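Local atomic coordinates of retinol dehydratase (Spodoptera frugiperda, PDB entry 1FMJ), a protein that converts retinol by dehydration, binding it together with adenosine 3',5'-diphosphate in a fold of the sulfotransferase family. Residues K41-Y46 with V231-A236; W214-F217 with L221-L224. All blocks are in the same frame, centred on the assembly; numbering follows the deposited sequence.

In the fold
Followed from the N terminus, the chain makes strand 35-38, turns, and returns as strand 43-46, an outermost strand of a small antiparallel sheet. Contact 1 joins the beginning of this strand to helix 227-235, closing a loop of 184 residues that includes four of the five strands of the parallel sheet. Contact 2 is nested inside that loop and closes a far shorter one, where the chain leaves helix 210-218 and runs on toward helix 227-235. The two contacts, with centres about 13 Å apart, also touch: Met44 O lies 2.7 Å from Leu224 N, a probable hydrogen bond. Together they tie strand 43-46 directly to helix 227-235 and to segment 221-224, which packs back on helix 210-218.

Contact 1 of 2, residues K41-Y46 with V231-A236; sequences KGYMVY and VKEAWA
Lys41 and Glu233 stand 11.1 Å apart from CA to CA, and Tyr43 CA is 12.2 Å from Val231 CA, so long side chains alone span the gap between 41-46 and helix 227-235. Lys41 precedes a G1 beta bulge, in which Gly42, at a phi of 61°, and Tyr43 both face Leu38 of the neighbouring strand in the antiparallel sheet. Gly42 alone separates Lys41 from Tyr43, the two residues that converge on Glu233 OE2. Lys41, its chain extended beyond CG, brings NZ to 2.9 Å from Glu233 OE2 in a hydrogen-bonded salt bridge on the anti side of the carboxylate, 30° out of its plane. Tyr43 donates its OH to Glu233 OE2 at 2.5 Å, a short bond that enters steeply from above the carboxylate plane. The two donors arrive from opposite faces of that plane, and ring and carboxylate are turned 78° apart, with OE2 at the ring's edge. This doubly held oxygen ties the small sheet to a helix whose Val231 and Ala234 pack on the parallel sheet. The other carboxylate oxygen, Glu233 OE1, accepts a hydrogen bond from the backbone N of Ser168.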
ATOM      1  N   LYS A  41      15.814  11.133   2.701  1.00 28.36           N
ATOM      2  CA  LYS A  41      15.584   9.855   3.362  1.00 27.94           C
ATOM      3  C   LYS A  41      15.776   8.680   2.390  1.00 26.76           C
ATOM      4  O   LYS A  41      15.781   7.520   2.794  1.00 27.60           O
ATOM      5  CB  LYS A  41      14.180   9.824   3.963  1.00 27.49           C
ATOM      6  CG  LYS A  41      13.970  10.863   5.046  1.00 28.41           C
ATOM      7  CD  LYS A  41      12.525  10.896   5.534  1.00 28.52           C
ATOM      8  CE  LYS A  41      12.327  12.003   6.563  1.00 29.31           C
ATOM      9  NZ  LYS A  41      10.953  12.016   7.156  1.00 29.76           N
ATOM     10  N   GLY A  42      15.941   8.989   1.109  1.00 26.51           N
ATOM     11  CA  GLY A  42      16.150   7.946   0.116  1.00 24.20           C
ATOM     12  C   GLY A  42      15.013   6.944  -0.019  1.00 22.94           C
ATOM     13  O   GLY A  42      15.239   5.734  -0.001  1.00 21.20           O
ATOM     14  N   TYR A  43      13.790   7.443  -0.154  1.00 22.02           N
ATOM     15  CA  TYR A  43      12.636   6.566  -0.313  1.00 21.69           C
ATOM     16  C   TYR A  43      12.745   5.850  -1.650  1.00 22.41           C
ATOM     17  O   TYR A  43      12.959   6.476  -2.694  1.00 22.27           O
ATOM     18  CB  TYR A  43      11.321   7.359  -0.261  1.00 21.19           C
ATOM     19  CG  TYR A  43      10.879   7.765   1.136  1.00 19.96           C
ATOM     20  CD1 TYR A  43      10.833   9.106   1.511  1.00 20.49           C
ATOM     21  CD2 TYR A  43      10.471   6.807   2.068  1.00 21.02           C
ATOM     22  CE1 TYR A  43      10.386   9.492   2.786  1.00 19.76           C
ATOM     23  CE2 TYR A  43      10.025   7.180   3.344  1.00 19.76           C
ATOM     24  CZ  TYR A  43       9.986   8.523   3.691  1.00 19.06           C
ATOM     25  OH  TYR A  43       9.559   8.904   4.937  1.00 18.65           O
ATOM     26  N   MET A  44      12.617   4.528  -1.609  1.00 22.25           N
ATOM     27  CA  MET A  44      12.687   3.722  -2.811  1.00 21.75           C
ATOM     28  C   MET A  44      11.449   3.937  -3.686  1.00 21.62           C
ATOM     29  O   MET A  44      10.344   3.539  -3.314  1.00 20.87           O
ATOM     30  CB  MET A  44      12.806   2.245  -2.431  1.00 22.88           C
ATOM     31  CG  MET A  44      14.168   1.834  -1.903  1.00 21.49           C
ATOM     32  SD  MET A  44      15.437   1.929  -3.174  1.00 25.78           S
ATOM     33  CE  MET A  44      15.347   0.273  -3.886  1.00 22.88           C
ATOM     34  N   VAL A  45      11.623   4.571  -4.842  1.00 20.33           N
ATOM     35  CA  VAL A  45      10.487   4.776  -5.730  1.00 20.58           C
ATOM     36  C   VAL A  45      10.798   4.266  -7.122  1.00 21.41           C
ATOM     37  O   VAL A  45      11.925   4.395  -7.614  1.00 22.38           O
ATOM     38  CB  VAL A  45      10.049   6.280  -5.811  1.00 19.58           C
ATOM     39  CG1 VAL A  45       9.693   6.797  -4.421  1.00 18.81           C
ATOM     40  CG2 VAL A  45      11.142   7.129  -6.423  1.00 18.74           C
ATOM     41  N   TYR A  46       9.800   3.651  -7.750  1.00 22.84           N
ATOM     42  CA  TYR A  46       9.969   3.146  -9.103  1.00 23.15           C
ATOM     43  C   TYR A  46      10.280   4.365  -9.967  1.00 23.93           C
ATOM     44  O   TYR A  46       9.612   5.393  -9.856  1.00 22.17           O
ATOM     45  CB  TYR A  46       8.686   2.451  -9.571  1.00 23.84           C
ATOM     46  CG  TYR A  46       8.563   1.021  -9.079  1.00 23.35           C
ATOM     47  CD1 TYR A  46       7.546   0.645  -8.205  1.00 23.45           C
ATOM     48  CD2 TYR A  46       9.460   0.047  -9.502  1.00 23.29           C
ATOM     49  CE1 TYR A  46       7.427  -0.673  -7.764  1.00 23.80           C
ATOM     50  CE2 TYR A  46       9.351  -1.270  -9.073  1.00 24.66           C
ATOM     51  CZ  TYR A  46       8.333  -1.624  -8.206  1.00 23.75           C
ATOM     52  OH  TYR A  46       8.223  -2.928  -7.799  1.00 22.69           O
ATOM     53  N   VAL A 231       6.601   5.227   8.417  1.00 17.71           N
ATOM     54  CA  VAL A 231       5.726   5.204   9.588  1.00 16.67           C
ATOM     55  C   VAL A 231       5.905   6.428  10.480  1.00 18.03           C
ATOM     56  O   VAL A 231       4.928   7.033  10.918  1.00 17.65           O
ATOM     57  CB  VAL A 231       5.985   3.968  10.459  1.00 16.13           C
ATOM     58  CG1 VAL A 231       5.093   4.007  11.709  1.00 15.76           C
ATOM     59  CG2 VAL A 231       5.725   2.695   9.655  1.00 16.05           C
ATOM     60  N   LYS A 232       7.154   6.781  10.770  1.00 19.16           N
ATOM     61  CA  LYS A 232       7.420   7.919  11.644  1.00 20.86           C
ATOM     62  C   LYS A 232       6.798   9.229  11.163  1.00 20.61           C
ATOM     63  O   LYS A 232       6.310  10.014  11.966  1.00 21.83           O
ATOM     64  CB  LYS A 232       8.930   8.083  11.854  1.00 20.16           C
ATOM     65  CG  LYS A 232       9.531   6.925  12.637  1.00 21.06           C
ATOM     66  CD  LYS A 232      10.945   7.206  13.088  1.00 22.63           C
ATOM     67  CE  LYS A 232      11.434   6.090  13.989  1.00 21.77           C
ATOM     68  NZ  LYS A 232      12.744   6.421  14.582  1.00 21.80           N
ATOM     69  N   GLU A 233       6.803   9.459   9.857  1.00 21.29           N
ATOM     70  CA  GLU A 233       6.223  10.682   9.311  1.00 21.51           C
ATOM     71  C   GLU A 233       4.744  10.806   9.634  1.00 21.39           C
ATOM     72  O   GLU A 233       4.247  11.900   9.889  1.00 19.32           O
ATOM     73  CB  GLU A 233       6.409  10.733   7.801  1.00 22.54           C
ATOM     74  CG  GLU A 233       7.761  11.241   7.361  1.00 21.61           C
ATOM     75  CD  GLU A 233       7.810  11.469   5.868  1.00 23.07           C
ATOM     76  OE1 GLU A 233       6.753  11.821   5.305  1.00 23.29           O
ATOM     77  OE2 GLU A 233       8.895  11.310   5.259  1.00 21.71           O
ATOM     78  N   ALA A 234       4.037   9.681   9.614  1.00 21.26           N
ATOM     79  CA  ALA A 234       2.611   9.688   9.912  1.00 21.37           C
ATOM     80  C   ALA A 234       2.416   9.732  11.412  1.00 21.32           C
ATOM     81  O   ALA A 234       1.510  10.397  11.912  1.00 22.30           O
ATOM     82  CB  ALA A 234       1.946   8.446   9.344  1.00 20.49           C
ATOM     83  N   TRP A 235       3.277   9.014  12.123  1.00 22.06           N
ATOM     84  CA  TRP A 235       3.217   8.956  13.573  1.00 23.14           C
ATOM     85  C   TRP A 235       3.409  10.342  14.184  1.00 23.67           C
ATOM     86  O   TRP A 235       2.805  10.662  15.202  1.00 24.29           O
ATOM     87  CB  TRP A 235       4.285   8.000  14.097  1.00 21.23           C
ATOM     88  CG  TRP A 235       4.276   7.833  15.593  1.00 22.26           C
ATOM     89  CD1 TRP A 235       5.186   8.334  16.477  1.00 21.76           C
ATOM     90  CD2 TRP A 235       3.314   7.112  16.374  1.00 22.07           C
ATOM     91  NE1 TRP A 235       4.856   7.965  17.757  1.00 23.47           N
ATOM     92  CE2 TRP A 235       3.711   7.215  17.726  1.00 23.00           C
ATOM     93  CE3 TRP A 235       2.157   6.389  16.065  1.00 23.70           C
ATOM     94  CZ2 TRP A 235       2.994   6.623  18.767  1.00 23.04           C
ATOM     95  CZ3 TRP A 235       1.439   5.797  17.105  1.00 23.88           C
ATOM     96  CH2 TRP A 235       1.862   5.919  18.438  1.00 23.88           C
ATOM     97  N   ALA A 236       4.243  11.158  13.548  1.00 24.51           N
ATOM     98  CA  ALA A 236       4.507  12.511  14.030  1.00 25.92           C
ATOM     99  C   ALA A 236       3.289  13.419  13.847  1.00 25.91           C
ATOM    100  O   ALA A 236       3.137  14.409  14.558  1.00 26.14           O
ATOM    101  CB  ALA A 236       5.715  13.099  13.300  1.00 25.31           C
TER

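Contact 2 of 2, residues W214-F217 with L221-L224; sequences WEMF and LYTL
Met216, in the last turn of helix 210-218, forms the apolar centre, its side chain lying against Leu221 and Tyr222 of the loop that follows. Its CG touches Leu221 CB at 3.8 Å and Tyr222 CB at 4.0 Å, so one methylene serves two successive residues. Farther out the chain bends at its last torsion (chi3 47°), which sets Met216 CE 4.1 Å from Tyr222 CD1. The sulfur completes a Met-aromatic contact: Met216 SD is 5.5 Å from the centroid of the Tyr222 ring and 79° off the ring normal, beside the edge and not over a face. Phe217 adds a looser approach, CD1 to Tyr222 CB at 4.3 Å, with that CB near the plane of the phenyl ring. One face of the Tyr222 ring carries Thr223 OG1, 3.6 Å above its centre, while Phe213 meets the tyrosine edge-to-face. An alanine in place of Met216 would remove CG, sulfur and methyl together and would probably cost the Tyr222 ring edge its sulfur contact and open a gap beside Leu221 CB.

At the polar edge, Leu221 N donates to Met216 O at 2.8 Å with an N-H...O angle of 153°, an i+5 to i backbone bond that fixes the turn out of the helix. Leu221 O is treated differently: it is buried, has no hydrogen-bond partner in the model, and lies 3.1 Å from Met216 CG. The chemistry is therefore mainly apolar, with one backbone bond setting the path of the chain and a desolvated carbonyl likely to exact some energetic cost.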
ATOM      1  N   TRP A 214      13.817 -10.231   2.849  1.00 23.46           N
ATOM      2  CA  TRP A 214      13.981  -9.574   4.145  1.00 23.04           C
ATOM      3  C   TRP A 214      15.221  -8.692   4.210  1.00 23.55           C
ATOM      4  O   TRP A 214      15.190  -7.615   4.806  1.00 23.99           O
ATOM      5  CB  TRP A 214      14.036 -10.609   5.266  1.00 22.32           C
ATOM      6  CG  TRP A 214      14.574 -10.058   6.564  1.00 21.98           C
ATOM      7  CD1 TRP A 214      15.793 -10.319   7.122  1.00 22.81           C
ATOM      8  CD2 TRP A 214      13.909  -9.159   7.457  1.00 21.20           C
ATOM      9  NE1 TRP A 214      15.928  -9.641   8.309  1.00 22.29           N
ATOM     10  CE2 TRP A 214      14.785  -8.922   8.540  1.00 21.31           C
ATOM     11  CE3 TRP A 214      12.654  -8.529   7.448  1.00 20.06           C
ATOM     12  CZ2 TRP A 214      14.448  -8.082   9.607  1.00 21.06           C
ATOM     13  CZ3 TRP A 214      12.319  -7.694   8.506  1.00 21.64           C
ATOM     14  CH2 TRP A 214      13.214  -7.478   9.573  1.00 21.69           C
ATOM     15  N   GLU A 215      16.317  -9.154   3.620  1.00 24.37           N
ATOM     16  CA  GLU A 215      17.551  -8.371   3.608  1.00 25.45           C
ATOM     17  C   GLU A 215      17.276  -7.032   2.931  1.00 24.71           C
ATOM     18  O   GLU A 215      17.655  -5.972   3.423  1.00 24.30           O
ATOM     19  CB  GLU A 215      18.647  -9.093   2.823  1.00 26.28           C
ATOM     20  CG  GLU A 215      19.169 -10.377   3.455  1.00 29.55           C
ATOM     21  CD  GLU A 215      19.789 -10.149   4.824  1.00 31.72           C
ATOM     22  OE1 GLU A 215      20.333  -9.043   5.052  1.00 30.96           O
ATOM     23  OE2 GLU A 215      19.739 -11.083   5.663  1.00 32.08           O
ATOM     24  N   MET A 216      16.612  -7.110   1.785  1.00 24.44           N
ATOM     25  CA  MET A 216      16.274  -5.946   0.984  1.00 22.21           C
ATOM     26  C   MET A 216      15.315  -5.033   1.725  1.00 21.27           C
ATOM     27  O   MET A 216      15.563  -3.831   1.864  1.00 19.84           O
ATOM     28  CB  MET A 216      15.661  -6.418  -0.342  1.00 24.19           C
ATOM     29  CG  MET A 216      15.074  -5.334  -1.238  1.00 27.00           C
ATOM     30  SD  MET A 216      14.683  -5.983  -2.906  1.00 33.34           S
ATOM     31  CE  MET A 216      13.802  -7.529  -2.500  1.00 32.06           C
ATOM     32  N   PHE A 217      14.229  -5.615   2.225  1.00 19.26           N
ATOM     33  CA  PHE A 217      13.215  -4.855   2.941  1.00 19.30           C
ATOM     34  C   PHE A 217      13.683  -4.115   4.193  1.00 18.79           C
ATOM     35  O   PHE A 217      13.313  -2.960   4.386  1.00 18.49           O
ATOM     36  CB  PHE A 217      12.050  -5.759   3.323  1.00 19.42           C
ATOM     37  CG  PHE A 217      10.984  -5.062   4.107  1.00 19.18           C
ATOM     38  CD1 PHE A 217      10.021  -4.288   3.464  1.00 19.98           C
ATOM     39  CD2 PHE A 217      10.931  -5.180   5.486  1.00 20.31           C
ATOM     40  CE1 PHE A 217       9.021  -3.646   4.189  1.00 19.10           C
ATOM     41  CE2 PHE A 217       9.929  -4.538   6.221  1.00 20.26           C
ATOM     42  CZ  PHE A 217       8.976  -3.773   5.568  1.00 18.17           C
ATOM     43  N   LEU A 221      15.698  -1.194   0.923  1.00 22.53           N
ATOM     44  CA  LEU A 221      15.921  -1.382  -0.507  1.00 21.90           C
ATOM     45  C   LEU A 221      14.713  -1.958  -1.244  1.00 21.71           C
ATOM     46  O   LEU A 221      14.828  -2.433  -2.374  1.00 23.23           O
ATOM     47  CB  LEU A 221      17.170  -2.241  -0.741  1.00 21.85           C
ATOM     48  CG  LEU A 221      18.450  -1.457  -0.413  1.00 21.11           C
ATOM     49  CD1 LEU A 221      19.677  -2.339  -0.533  1.00 20.73           C
ATOM     50  CD2 LEU A 221      18.546  -0.255  -1.348  1.00 21.33           C
ATOM     51  N   TYR A 222      13.557  -1.948  -0.597  1.00 20.58           N
ATOM     52  CA  TYR A 222      12.357  -2.411  -1.275  1.00 20.46           C
ATOM     53  C   TYR A 222      11.449  -1.207  -1.469  1.00 19.14           C
ATOM     54  O   TYR A 222      11.684  -0.132  -0.906  1.00 19.32           O
ATOM     55  CB  TYR A 222      11.617  -3.509  -0.504  1.00 19.91           C
ATOM     56  CG  TYR A 222      10.499  -4.122  -1.336  1.00 19.20           C
ATOM     57  CD1 TYR A 222      10.773  -4.767  -2.546  1.00 18.86           C
ATOM     58  CD2 TYR A 222       9.171  -3.992  -0.950  1.00 19.18           C
ATOM     59  CE1 TYR A 222       9.731  -5.261  -3.355  1.00 19.88           C
ATOM     60  CE2 TYR A 222       8.133  -4.474  -1.739  1.00 18.38           C
ATOM     61  CZ  TYR A 222       8.413  -5.103  -2.938  1.00 19.37           C
ATOM     62  OH  TYR A 222       7.375  -5.550  -3.716  1.00 18.81           O
ATOM     63  N   THR A 223      10.423  -1.397  -2.283  1.00 20.19           N
ATOM     64  CA  THR A 223       9.467  -0.348  -2.625  1.00 19.04           C
ATOM     65  C   THR A 223       8.949   0.505  -1.461  1.00 19.23           C
ATOM     66  O   THR A 223       8.388   0.003  -0.491  1.00 18.50           O
ATOM     67  CB  THR A 223       8.266  -0.958  -3.389  1.00 20.82           C
ATOM     68  OG1 THR A 223       8.762  -1.783  -4.456  1.00 20.19           O
ATOM     69  CG2 THR A 223       7.383   0.145  -3.981  1.00 19.35           C
ATOM     70  N   LEU A 224       9.161   1.810  -1.601  1.00 18.08           N
ATOM     71  CA  LEU A 224       8.753   2.834  -0.647  1.00 16.33           C
ATOM     72  C   LEU A 224       9.302   2.786   0.776  1.00 15.99           C
ATOM     73  O   LEU A 224       8.780   3.461   1.665  1.00 15.92           O
ATOM     74  CB  LEU A 224       7.223   2.971  -0.646  1.00 16.22           C
ATOM     75  CG  LEU A 224       6.706   3.582  -1.964  1.00 16.23           C
ATOM     76  CD1 LEU A 224       5.202   3.642  -1.960  1.00 16.42           C
ATOM     77  CD2 LEU A 224       7.285   4.992  -2.156  1.00 16.78           C
TER